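Local coordinates for protein putative acetylornithine deacetylase (Sulfolobus tokodaii, PDB 3VPB) that probably joins glutamate, at the expense of ATP, to the C-terminal glutamate of the carrier protein LysW in arginine biosynthesis, at residues B[193-196]-B[197-200]; B[115-119]-B[120-124]. One frame throughout, in Å; residues are numbered along the deposited sequence.

Contact 1 of 2, residues B[193-196]-B[197-200]; sequences NIPP and NEWR. With ADP (adenosine-5'-diphosphate), chain L.
P195 and E198 lie side by side at the two ends of a type II turn, yet the glutamate then doubles away from the proline to give its carboxylate to the backbone and side chain just beyond it. P195 CG packs against E198 CB at 3.7 Å, while the turn itself is closed by a weak bond from E198 N to P195 O (3.3 Å). The E198 chain starts from an unusual first torsion (chi1 -104°) and bends at its second, which brings the carboxylate over the rim of one W199 ring face and to the edge of the R200 guanidinium. There OE2 accepts three N-H groups: those of W199 and R200 reach it on the anti side from the backbone, and R200 NE arrives on the syn side, 2.9 Å away and almost straight (170°). R200 NH2 takes the syn lone pair of E198 OE1 at 2.7 Å, so the guanidinium holds the acid side-on with two nitrogens, an environment that would be expected to favour the ionised carboxylate. W199 CH2 lies 3.3 Å above one guanidinium face, offset toward its rim. On the other flank, I194 CG2 presses on E198 O at 3.2 Å, a tight approach, and the buried R200 O close by finds no polar partner. Beyond the segments, W199 NE1 bonds V137 O and R200 NH1 bonds G134 O; E151 of a second subunit also forms a salt bridge with R200 NH1. The aliphatic part of R200 faces the nucleotide, CG lying 3.6 Å from ADP O4'. A proline-rich turn after strand 185-193 thus sets W199 and R200 as part of the ADP pocket's wall in this RimK-like ATP-grasp domain.

Contact 2 of 2, residues B[115-119]-B[120-124]; sequences KAYEQ and RGFPL
Y117, on the last turn of helix 110-120, meets both F122 and L124, which flank P123 just beyond the helix end. Y117 CB approaches F122 CE1 at 3.9 Å, the two side chains slanting past each other, whereas L124 comes in at about a right angle and sets CD2 3.7 Å from Y117 CD2. The leucine reaches this place with its CG between the backbone N and the carbonyl carbon (chi1 53°). Behind these apolar contacts stand the last bonds of the helix: R120 N to A116 O (3.1 Å) and G121 N to Y117 O (2.7 Å). R120 also lays its CB 3.4 Å from A116 O before its chain bends away toward V166 and E168. G121, with positive phi, is the first residue to break the helix, and a cis peptide precedes P123 in the link to strand 124-127. Farther out, Y117 OH is hydrogen-bonded to D126 OD2, and I140 of strand 138-140 packs against Y117, F122 and L124. The arrangement is a glycine-terminated helix end, followed by a short loop into a strand of the antiparallel sheet, with helix 110-120 packed on that sheet within the ATP-grasp domain.

In the fold
Both contacts belong to the RimK-like ATP-grasp domain and stand about 23 Å apart between centres, with nearest atoms about 7 Å apart and no touch. They relate differently to the nucleotide. Contact 1 lines the ADP site directly; in addition, the R200 side chain lies about 8 Å from a bound magnesium ion and about 9 Å from the bound glutamate. Contact 2 is a step removed: the L124 side chain is about 8 Å from ADP, and its strand continues to K127, whose NZ is hydrogen-bonded to ADP. Each also adjoins another copy of the protein, contact 1 a second subunit and contact 2 a third.

Contact 1 of 2, residues B[193-196]-B[197-200]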
ATOM      1  N   ASN B 193     -15.371 -10.629  27.328  1.00 15.88           N
ATOM      2  CA  ASN B 193     -16.269  -9.514  27.667  1.00 17.02           C
ATOM      3  C   ASN B 193     -15.746  -8.214  27.127  1.00 17.07           C
ATOM      4  O   ASN B 193     -14.591  -7.869  27.346  1.00 17.75           O
ATOM      5  CB  ASN B 193     -16.482  -9.439  29.179  1.00 18.06           C
ATOM      6  CG  ASN B 193     -17.163 -10.685  29.711  1.00 19.87           C
ATOM      7  OD1 ASN B 193     -18.383 -10.818  29.612  1.00 22.45           O
ATOM      8  ND2 ASN B 193     -16.370 -11.634  30.225  1.00 21.21           N
ATOM      9  N   ILE B 194     -16.610  -7.496  26.414  1.00 18.04           N
ATOM     10  CA  ILE B 194     -16.283  -6.232  25.749  1.00 17.59           C
ATOM     11  C   ILE B 194     -15.955  -5.120  26.762  1.00 19.02           C
ATOM     12  O   ILE B 194     -16.741  -4.865  27.676  1.00 19.44           O
ATOM     13  CB  ILE B 194     -17.441  -5.801  24.772  1.00 17.98           C
ATOM     14  CG1 ILE B 194     -17.639  -6.899  23.724  1.00 17.41           C
ATOM     15  CG2 ILE B 194     -17.130  -4.446  24.150  1.00 17.68           C
ATOM     16  CD1 ILE B 194     -19.001  -6.911  22.975  1.00 20.63           C
ATOM     17  N   PRO B 195     -14.798  -4.458  26.592  1.00 19.04           N
ATOM     18  CA  PRO B 195     -14.420  -3.419  27.546  1.00 20.25           C
ATOM     19  C   PRO B 195     -15.102  -2.085  27.216  1.00 20.84           C
ATOM     20  O   PRO B 195     -15.641  -1.923  26.113  1.00 19.71           O
ATOM     21  CB  PRO B 195     -12.900  -3.332  27.370  1.00 20.11           C
ATOM     22  CG  PRO B 195     -12.689  -3.636  25.888  1.00 20.15           C
ATOM     23  CD  PRO B 195     -13.735  -4.719  25.598  1.00 18.92           C
ATOM     24  N   PRO B 196     -15.128  -1.146  28.180  1.00 21.96           N
ATOM     25  CA  PRO B 196     -15.600   0.217  27.890  1.00 22.63           C
ATOM     26  C   PRO B 196     -14.933   0.807  26.651  1.00 22.93           C
ATOM     27  O   PRO B 196     -13.738   0.574  26.430  1.00 23.56           O
ATOM     28  CB  PRO B 196     -15.168   0.998  29.133  1.00 22.80           C
ATOM     29  CG  PRO B 196     -15.163   0.010  30.204  1.00 22.91           C
ATOM     30  CD  PRO B 196     -14.810  -1.322  29.613  1.00 21.79           C
ATOM     31  N   ASN B 197     -15.702   1.567  25.861  1.00 23.08           N
ATOM     32  CA  ASN B 197     -15.201   2.242  24.649  1.00 23.62           C
ATOM     33  C   ASN B 197     -14.856   1.309  23.500  1.00 23.66           C
ATOM     34  O   ASN B 197     -14.095   1.691  22.589  1.00 24.61           O
ATOM     35  CB  ASN B 197     -13.991   3.127  24.970  1.00 24.40           C
ATOM     36  CG  ASN B 197     -14.330   4.234  25.919  1.00 26.91           C
ATOM     37  OD1 ASN B 197     -15.317   4.958  25.721  1.00 26.44           O
ATOM     38  ND2 ASN B 197     -13.524   4.370  26.979  1.00 29.26           N
ATOM     39  N   GLU B 198     -15.393   0.087  23.550  1.00 21.89           N
ATOM     40  CA  GLU B 198     -15.194  -0.885  22.484  1.00 21.12           C
ATOM     41  C   GLU B 198     -16.515  -1.474  22.045  1.00 20.57           C
ATOM     42  O   GLU B 198     -17.492  -1.510  22.813  1.00 20.83           O
ATOM     43  CB  GLU B 198     -14.294  -2.040  22.939  1.00 21.17           C
ATOM     44  CG  GLU B 198     -12.872  -2.031  22.442  1.00 20.33           C
ATOM     45  CD  GLU B 198     -12.712  -1.860  20.906  1.00 19.59           C
ATOM     46  OE1 GLU B 198     -11.652  -1.324  20.479  1.00 20.37           O
ATOM     47  OE2 GLU B 198     -13.622  -2.237  20.144  1.00 20.57           O
ATOM     48  N   TRP B 199     -16.535  -1.908  20.792  1.00 19.27           N
ATOM     49  CA  TRP B 199     -17.630  -2.675  20.207  1.00 19.50           C
ATOM     50  C   TRP B 199     -17.135  -4.084  19.865  1.00 19.08           C
ATOM     51  O   TRP B 199     -17.904  -4.930  19.408  1.00 19.98           O
ATOM     52  CB  TRP B 199     -18.206  -1.953  18.963  1.00 18.60           C
ATOM     53  CG  TRP B 199     -17.286  -1.871  17.775  1.00 18.05           C
ATOM     54  CD1 TRP B 199     -17.390  -2.580  16.630  1.00 20.12           C
ATOM     55  CD2 TRP B 199     -16.150  -0.993  17.598  1.00 16.81           C
ATOM     56  NE1 TRP B 199     -16.387  -2.243  15.751  1.00 18.58           N
ATOM     57  CE2 TRP B 199     -15.601  -1.279  16.328  1.00 18.85           C
ATOM     58  CE3 TRP B 199     -15.522  -0.033  18.408  1.00 18.82           C
ATOM     59  CZ2 TRP B 199     -14.457  -0.612  15.829  1.00 18.82           C
ATOM     60  CZ3 TRP B 199     -14.373   0.611  17.934  1.00 18.50           C
ATOM     61  CH2 TRP B 199     -13.867   0.332  16.643  1.00 16.03           C
ATOM     62  N   ARG B 200     -15.853  -4.343  20.115  1.00 17.00           N
ATOM     63  CA  ARG B 200     -15.261  -5.600  19.733  1.00 16.67           C
ATOM     64  C   ARG B 200     -14.799  -6.352  20.979  1.00 15.62           C
ATOM     65  O   ARG B 200     -14.363  -5.752  21.926  1.00 15.26           O
ATOM     66  CB  ARG B 200     -14.084  -5.364  18.776  1.00 15.68           C
ATOM     67  CG  ARG B 200     -14.540  -4.678  17.476  1.00 16.26           C
ATOM     68  CD  ARG B 200     -13.367  -4.130  16.728  1.00 16.33           C
ATOM     69  NE  ARG B 200     -12.717  -3.047  17.485  1.00 17.83           N
ATOM     70  CZ  ARG B 200     -11.617  -2.433  17.081  1.00 17.80           C
ATOM     71  NH1 ARG B 200     -11.046  -2.787  15.931  1.00 17.02           N
ATOM     72  NH2 ARG B 200     -11.097  -1.451  17.814  1.00 18.12           N
TER
HETATM   73  PB  ADP L 500     -11.403 -10.984  13.867  1.00 15.62           P
HETATM   74  O1B ADP L 500     -10.914 -12.102  13.024  1.00 17.75           O
HETATM   75  O2B ADP L 500     -11.482 -11.260  15.359  1.00 18.00           O
HETATM   76  O3B ADP L 500     -10.795  -9.641  13.582  1.00 15.24           O
HETATM   77  PA  ADP L 500     -14.298 -11.072  14.101  1.00 17.66           P
HETATM   78  O1A ADP L 500     -15.302 -11.234  12.964  1.00 17.86           O
HETATM   79  O2A ADP L 500     -14.096 -12.120  15.172  1.00 16.09           O
HETATM   80  O3A ADP L 500     -12.913 -10.736  13.358  1.00 18.44           O
HETATM   81  O5' ADP L 500     -14.679  -9.682  14.810  1.00 17.37           O
HETATM   82  C5' ADP L 500     -14.003  -9.165  15.957  1.00 15.60           C
HETATM   83  C4' ADP L 500     -15.018  -8.736  16.999  1.00 14.35           C
HETATM   84  O4' ADP L 500     -15.952  -7.836  16.392  1.00 16.02           O
HETATM   85  C3' ADP L 500     -15.849  -9.931  17.475  1.00 16.64           C
HETATM   86  O3' ADP L 500     -15.240 -10.559  18.611  1.00 17.50           O
HETATM   87  C2' ADP L 500     -17.168  -9.294  17.842  1.00 17.85           C
HETATM   88  O2' ADP L 500     -17.094  -8.710  19.150  1.00 19.01           O
HETATM   89  C1' ADP L 500     -17.268  -8.168  16.848  1.00 15.54           C
HETATM   90  N9  ADP L 500     -18.073  -8.576  15.680  1.00 13.90           N
HETATM   91  C8  ADP L 500     -17.627  -8.997  14.468  1.00 12.45           C
HETATM   92  N7  ADP L 500     -18.681  -9.217  13.669  1.00 13.28           N
HETATM   93  C5  ADP L 500     -19.799  -8.931  14.365  1.00 12.49           C
HETATM   94  C6  ADP L 500     -21.245  -8.977  14.121  1.00 11.34           C
HETATM   95  N6  ADP L 500     -21.708  -9.346  12.912  1.00 13.62           N
HETATM   96  N1  ADP L 500     -22.085  -8.552  15.112  1.00 14.72           N
HETATM   97  C2  ADP L 500     -21.641  -8.159  16.312  1.00 12.00           C
HETATM   98  N3  ADP L 500     -20.316  -8.133  16.605  1.00 14.50           N
HETATM   99  C4  ADP L 500     -19.392  -8.511  15.680  1.00 12.76           C

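Contact 2 of 2, residues B[115-119]-B[120-124]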
ATOM      1  N   LYS B 115     -24.618  -0.084  -2.225  1.00 17.99           N
ATOM      2  CA  LYS B 115     -25.834  -0.898  -2.475  1.00 18.80           C
ATOM      3  C   LYS B 115     -26.190  -1.889  -1.357  1.00 18.99           C
ATOM      4  O   LYS B 115     -27.372  -2.023  -0.976  1.00 18.59           O
ATOM      5  CB  LYS B 115     -25.736  -1.628  -3.809  1.00 18.88           C
ATOM      6  CG  LYS B 115     -25.869  -0.692  -4.986  1.00 21.67           C
ATOM      7  CD  LYS B 115     -25.626  -1.411  -6.320  1.00 25.47           C
ATOM      8  CE  LYS B 115     -25.565  -0.367  -7.434  1.00 28.47           C
ATOM      9  NZ  LYS B 115     -25.240  -1.019  -8.733  1.00 28.33           N
ATOM     10  N   ALA B 116     -25.177  -2.581  -0.842  1.00 19.13           N
ATOM     11  CA  ALA B 116     -25.362  -3.489   0.294  1.00 19.78           C
ATOM     12  C   ALA B 116     -25.905  -2.784   1.534  1.00 20.29           C
ATOM     13  O   ALA B 116     -26.835  -3.287   2.167  1.00 20.43           O
ATOM     14  CB  ALA B 116     -24.060  -4.247   0.629  1.00 19.42           C
ATOM     15  N   TYR B 117     -25.325  -1.635   1.890  1.00 20.14           N
ATOM     16  CA  TYR B 117     -25.823  -0.836   3.023  1.00 21.45           C
ATOM     17  C   TYR B 117     -27.270  -0.456   2.793  1.00 23.49           C
ATOM     18  O   TYR B 117     -28.113  -0.577   3.701  1.00 24.46           O
ATOM     19  CB  TYR B 117     -25.006   0.472   3.211  1.00 19.90           C
ATOM     20  CG  TYR B 117     -23.513   0.320   3.484  1.00 18.35           C
ATOM     21  CD1 TYR B 117     -22.659   1.439   3.369  1.00 17.64           C
ATOM     22  CD2 TYR B 117     -22.946  -0.903   3.852  1.00 18.86           C
ATOM     23  CE1 TYR B 117     -21.292   1.326   3.614  1.00 17.55           C
ATOM     24  CE2 TYR B 117     -21.570  -1.034   4.077  1.00 17.98           C
ATOM     25  CZ  TYR B 117     -20.750   0.100   3.967  1.00 18.43           C
ATOM     26  OH  TYR B 117     -19.395   0.031   4.187  1.00 20.45           O
ATOM     27  N   GLU B 118     -27.547   0.017   1.579  1.00 25.07           N
ATOM     28  CA  GLU B 118     -28.903   0.407   1.168  1.00 27.53           C
ATOM     29  C   GLU B 118     -29.911  -0.752   1.211  1.00 28.06           C
ATOM     30  O   GLU B 118     -31.084  -0.532   1.545  1.00 29.20           O
ATOM     31  CB  GLU B 118     -28.883   1.074  -0.213  1.00 27.32           C
ATOM     32  CG  GLU B 118     -28.224   2.452  -0.188  1.00 30.44           C
ATOM     33  CD  GLU B 118     -27.932   3.023  -1.566  1.00 33.15           C
ATOM     34  OE1 GLU B 118     -27.971   2.260  -2.572  1.00 33.36           O
ATOM     35  OE2 GLU B 118     -27.668   4.258  -1.635  1.00 34.02           O
ATOM     36  N   GLN B 119     -29.465  -1.966   0.897  1.00 28.39           N
ATOM     37  CA  GLN B 119     -30.348  -3.148   0.892  1.00 29.37           C
ATOM     38  C   GLN B 119     -30.684  -3.618   2.290  1.00 29.68           C
ATOM     39  O   GLN B 119     -31.801  -4.073   2.534  1.00 29.99           O
ATOM     40  CB  GLN B 119     -29.723  -4.316   0.114  1.00 29.25           C
ATOM     41  CG  GLN B 119     -29.840  -4.161  -1.398  1.00 30.82           C
ATOM     42  CD  GLN B 119     -29.121  -5.246  -2.187  1.00 32.99           C
ATOM     43  OE1 GLN B 119     -28.783  -5.049  -3.360  1.00 34.27           O
ATOM     44  NE2 GLN B 119     -28.894  -6.393  -1.560  1.00 34.87           N
ATOM     45  N   ARG B 120     -29.703  -3.504   3.184  1.00 29.60           N
ATOM     46  CA  ARG B 120     -29.753  -4.004   4.561  1.00 30.17           C
ATOM     47  C   ARG B 120     -30.282  -2.980   5.560  1.00 29.15           C
ATOM     48  O   ARG B 120     -30.936  -3.329   6.537  1.00 29.93           O
ATOM     49  CB  ARG B 120     -28.337  -4.297   5.023  1.00 30.76           C
ATOM     50  CG  ARG B 120     -27.817  -5.637   4.763  1.00 33.22           C
ATOM     51  CD  ARG B 120     -26.910  -5.978   5.937  1.00 37.80           C
ATOM     52  NE  ARG B 120     -27.749  -6.459   7.022  1.00 41.92           N
ATOM     53  CZ  ARG B 120     -28.148  -7.717   7.133  1.00 41.12           C
ATOM     54  NH1 ARG B 120     -27.736  -8.633   6.250  1.00 40.45           N
ATOM     55  NH2 ARG B 120     -28.937  -8.052   8.137  1.00 41.89           N
ATOM     56  N   GLY B 121     -29.927  -1.726   5.345  1.00 27.88           N
ATOM     57  CA  GLY B 121     -30.174  -0.672   6.325  1.00 26.04           C
ATOM     58  C   GLY B 121     -29.263  -0.771   7.536  1.00 24.72           C
ATOM     59  O   GLY B 121     -28.487  -1.714   7.678  1.00 24.41           O
ATOM     60  N   PHE B 122     -29.373   0.207   8.429  1.00 23.43           N
ATOM     61  CA  PHE B 122     -28.462   0.316   9.574  1.00 22.38           C
ATOM     62  C   PHE B 122     -29.114  -0.150  10.898  1.00 21.14           C
ATOM     63  O   PHE B 122     -30.342  -0.137  11.010  1.00 21.26           O
ATOM     64  CB  PHE B 122     -27.952   1.759   9.631  1.00 21.86           C
ATOM     65  CG  PHE B 122     -27.335   2.207   8.339  1.00 22.74           C
ATOM     66  CD1 PHE B 122     -26.124   1.660   7.901  1.00 21.93           C
ATOM     67  CD2 PHE B 122     -27.990   3.120   7.524  1.00 23.08           C
ATOM     68  CE1 PHE B 122     -25.560   2.051   6.689  1.00 23.92           C
ATOM     69  CE2 PHE B 122     -27.433   3.512   6.315  1.00 24.84           C
ATOM     70  CZ  PHE B 122     -26.206   2.988   5.905  1.00 24.32           C
ATOM     71  N   PRO B 123     -28.305  -0.567  11.898  1.00 19.90           N
ATOM     72  CA  PRO B 123     -26.834  -0.613  11.870  1.00 18.79           C
ATOM     73  C   PRO B 123     -26.379  -1.918  11.265  1.00 17.81           C
ATOM     74  O   PRO B 123     -27.160  -2.892  11.202  1.00 17.98           O
ATOM     75  CB  PRO B 123     -26.457  -0.594  13.354  1.00 18.43           C
ATOM     76  CG  PRO B 123     -27.592  -1.359  13.994  1.00 19.54           C
ATOM     77  CD  PRO B 123     -28.812  -0.832  13.260  1.00 19.57           C
ATOM     78  N   LEU B 124     -25.118  -1.949  10.864  1.00 16.75           N
ATOM     79  CA  LEU B 124     -24.520  -3.163  10.318  1.00 16.10           C
ATOM     80  C   LEU B 124     -23.047  -3.225  10.694  1.00 15.14           C
ATOM     81  O   LEU B 124     -22.440  -2.227  11.104  1.00 14.65           O
ATOM     82  CB  LEU B 124     -24.687  -3.219   8.787  1.00 16.53           C
ATOM     83  CG  LEU B 124     -24.238  -2.062   7.925  1.00 19.98           C
ATOM     84  CD1 LEU B 124     -22.754  -2.238   7.557  1.00 20.50           C
ATOM     85  CD2 LEU B 124     -25.134  -2.047   6.653  1.00 20.16           C
TER